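Local structure of PTS-dependent dihydroxyacetone kinase, ADP-binding subunit DhaL (Lactococcus lactis subsp. lactis, 3CR3) at residues Glu102-Gly107 with Tyr182-Leu187. The protein binds ADP, takes a phosphoryl group from DhaM to form ATP, and passes it to dihydroxyacetone bound to DhaK. Residues are numbered along the deposited sequence; the frame is centred on the assembly and turned at random.
Sequences ELIYAG and YLFETL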
loop_
_atom_site.group_PDB
_atom_site.type_symbol
_atom_site.label_atom_id
_atom_site.label_comp_id
_atom_site.label_asym_id
_atom_site.label_seq_id
_atom_site.Cartn_x
_atom_site.Cartn_y
_atom_site.Cartn_z
ATOM N N GLU A 102 -9.095 41.065 2.022
ATOM C CA GLU A 102 -8.960 40.383 3.328
ATOM C C GLU A 102 -9.560 38.971 3.359
ATOM O O GLU A 102 -8.981 38.064 3.972
ATOM C CB GLU A 102 -9.580 41.227 4.441
ATOM C CG GLU A 102 -8.700 42.381 4.906
ATOM C CD GLU A 102 -8.171 42.185 6.309
ATOM O OE1 GLU A 102 -7.419 41.209 6.561
ATOM O OE2 GLU A 102 -8.521 43.015 7.173
ATOM N N LEU A 103 -10.713 38.794 2.707
ATOM C CA LEU A 103 -11.362 37.486 2.587
ATOM C C LEU A 103 -10.507 36.521 1.760
ATOM O O LEU A 103 -10.183 35.409 2.199
ATOM C CB LEU A 103 -12.771 37.613 1.974
ATOM C CG LEU A 103 -13.791 38.424 2.801
ATOM C CD1 LEU A 103 -15.135 38.588 2.065
ATOM C CD2 LEU A 103 -14.011 37.801 4.176
ATOM N N ILE A 104 -10.117 36.976 0.579
ATOM C CA ILE A 104 -9.322 36.173 -0.333
ATOM C C ILE A 104 -8.012 35.792 0.359
ATOM O O ILE A 104 -7.550 34.663 0.229
ATOM C CB ILE A 104 -9.080 36.914 -1.687
ATOM C CG1 ILE A 104 -10.413 37.289 -2.360
ATOM C CG2 ILE A 104 -8.187 36.102 -2.624
ATOM C CD1 ILE A 104 -11.455 36.142 -2.446
ATOM N N TYR A 105 -7.448 36.731 1.120
ATOM C CA TYR A 105 -6.238 36.469 1.879
ATOM C C TYR A 105 -6.477 35.339 2.867
ATOM O O TYR A 105 -5.686 34.409 2.946
ATOM C CB TYR A 105 -5.767 37.724 2.627
ATOM C CG TYR A 105 -4.487 37.507 3.412
ATOM C CD1 TYR A 105 -3.260 37.890 2.886
ATOM C CD2 TYR A 105 -4.511 36.906 4.681
ATOM C CE1 TYR A 105 -2.080 37.695 3.600
ATOM C CE2 TYR A 105 -3.337 36.693 5.399
ATOM C CZ TYR A 105 -2.123 37.095 4.853
ATOM O OH TYR A 105 -0.953 36.906 5.553
ATOM N N ALA A 106 -7.568 35.429 3.627
ATOM C CA ALA A 106 -7.928 34.355 4.558
ATOM C C ALA A 106 -8.000 33.020 3.811
ATOM O O ALA A 106 -7.393 32.053 4.231
ATOM C CB ALA A 106 -9.249 34.655 5.262
ATOM N N GLY A 107 -8.725 32.990 2.695
ATOM C CA GLY A 107 -8.899 31.755 1.902
ATOM C C GLY A 107 -7.581 31.174 1.400
ATOM O O GLY A 107 -7.340 29.980 1.527
ATOM N N TYR A 182 -13.475 30.456 -12.241
ATOM C CA TYR A 182 -14.932 30.629 -12.247
ATOM C C TYR A 182 -15.392 31.305 -10.959
ATOM O O TYR A 182 -16.288 32.139 -10.972
ATOM C CB TYR A 182 -15.656 29.274 -12.377
ATOM C CG TYR A 182 -15.373 28.468 -13.639
ATOM C CD1 TYR A 182 -15.102 29.087 -14.867
ATOM C CD2 TYR A 182 -15.420 27.072 -13.599
ATOM C CE1 TYR A 182 -14.859 28.310 -16.039
ATOM C CE2 TYR A 182 -15.195 26.298 -14.726
ATOM C CZ TYR A 182 -14.902 26.911 -15.941
ATOM O OH TYR A 182 -14.668 26.109 -17.034
ATOM N N LEU A 183 -14.777 30.933 -9.843
ATOM C CA LEU A 183 -15.126 31.519 -8.552
ATOM C C LEU A 183 -14.910 33.030 -8.521
ATOM O O LEU A 183 -15.786 33.787 -8.068
ATOM C CB LEU A 183 -14.324 30.847 -7.424
ATOM C CG LEU A 183 -14.701 31.244 -5.994
ATOM C CD1 LEU A 183 -16.165 30.883 -5.708
ATOM C CD2 LEU A 183 -13.783 30.535 -5.009
ATOM N N PHE A 184 -13.740 33.450 -8.995
ATOM C CA PHE A 184 -13.335 34.852 -8.928
ATOM C C PHE A 184 -13.964 35.713 -10.002
ATOM O O PHE A 184 -14.228 36.894 -9.774
ATOM C CB PHE A 184 -11.810 34.977 -9.005
ATOM C CG PHE A 184 -11.083 34.247 -7.910
ATOM C CD1 PHE A 184 -11.656 34.107 -6.641
ATOM C CD2 PHE A 184 -9.810 33.716 -8.140
ATOM C CE1 PHE A 184 -10.986 33.439 -5.622
ATOM C CE2 PHE A 184 -9.131 33.038 -7.124
ATOM C CZ PHE A 184 -9.729 32.915 -5.853
ATOM N N GLU A 185 -14.144 35.126 -11.181
ATOM C CA GLU A 185 -14.836 35.775 -12.280
ATOM C C GLU A 185 -16.281 36.150 -11.900
ATOM O O GLU A 185 -16.719 37.264 -12.154
ATOM C CB GLU A 185 -14.748 34.883 -13.531
ATOM C CG GLU A 185 -15.971 34.801 -14.386
ATOM C CD GLU A 185 -15.749 33.936 -15.626
ATOM O OE1 GLU A 185 -14.845 33.044 -15.608
ATOM O OE2 GLU A 185 -16.488 34.162 -16.611
ATOM N N THR A 186 -17.003 35.224 -11.279
ATOM C CA THR A 186 -18.355 35.510 -10.768
ATOM C C THR A 186 -18.338 36.494 -9.582
ATOM O O THR A 186 -19.228 37.315 -9.433
ATOM C CB THR A 186 -19.073 34.224 -10.362
ATOM O OG1 THR A 186 -18.214 33.439 -9.515
ATOM C CG2 THR A 186 -19.427 33.414 -11.610
ATOM N N LEU A 187 -17.314 36.405 -8.744
ATOM C CA LEU A 187 -17.108 37.382 -7.685
ATOM C C LEU A 187 -16.988 38.812 -8.245
ATOM O O LEU A 187 -17.667 39.737 -7.779
ATOM C CB LEU A 187 -15.874 37.020 -6.847
ATOM C CG LEU A 187 -15.610 37.953 -5.650
ATOM C CD1 LEU A 187 -16.859 38.116 -4.755
ATOM C CD2 LEU A 187 -14.456 37.442 -4.850
#
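On the helix that presents Phe-184 and Leu-187 to Ile-104, the OG1 hydroxyl of Thr-186 sits between two main-chain carbonyls. It lies 2.7 Å from O of Tyr-182 and 2.8 Å from O of Leu-183. Both carbonyls belong to the preceding turn of the same helix, so the hydroxyl is directed back onto its own backbone. No hydrogen bond runs between 102-107 and 182-187.

The two segments run roughly antiparallel. The closest CA atoms, those of Ile-104 and Phe-184, are still 9.6 Å apart. Only side-chain ends bridge this distance, and one methyl, CD1 of Ile-104, makes both contacts. CG1 stands beside the backbone N, anti to the carbonyl carbon (chi1 -57°), and chi2 (-49°) then turns CD1 into the gap. From helix 175-191, Leu-187 reaches out with its CG anti to the backbone N (chi1 -177°). The two branches meet tip to tip, CD1 of Ile-104 against CD2 of Leu-187 at 4.1 Å. The Phe-184 ring approaches the same methyl obliquely, through CE1, which is 4.2 Å from CD1 of Ile-104.

Other helices add to this buried cluster. Phe-131 of helix 125-136 stacks on the Phe-184 ring and also touches Ile-104, while Trp-128 packs edge-to-face with Phe-184. Trp-10 of helix 4-20 covers Leu-187.

The contact thus joins helices 100-115 and 175-191 inside the all-helical DhaL domain. The side chain of Phe-184 is about 6 Å from that of Met-124, which binds ADP, and about 11 Å from the ADP itself, so Phe-184 stands near the nucleotide site without touching the ADP. With about 101 Å² buried and wholly apolar partners, the link is small. It probably rests on dispersion and the exclusion of water, since no directional bond crosses it.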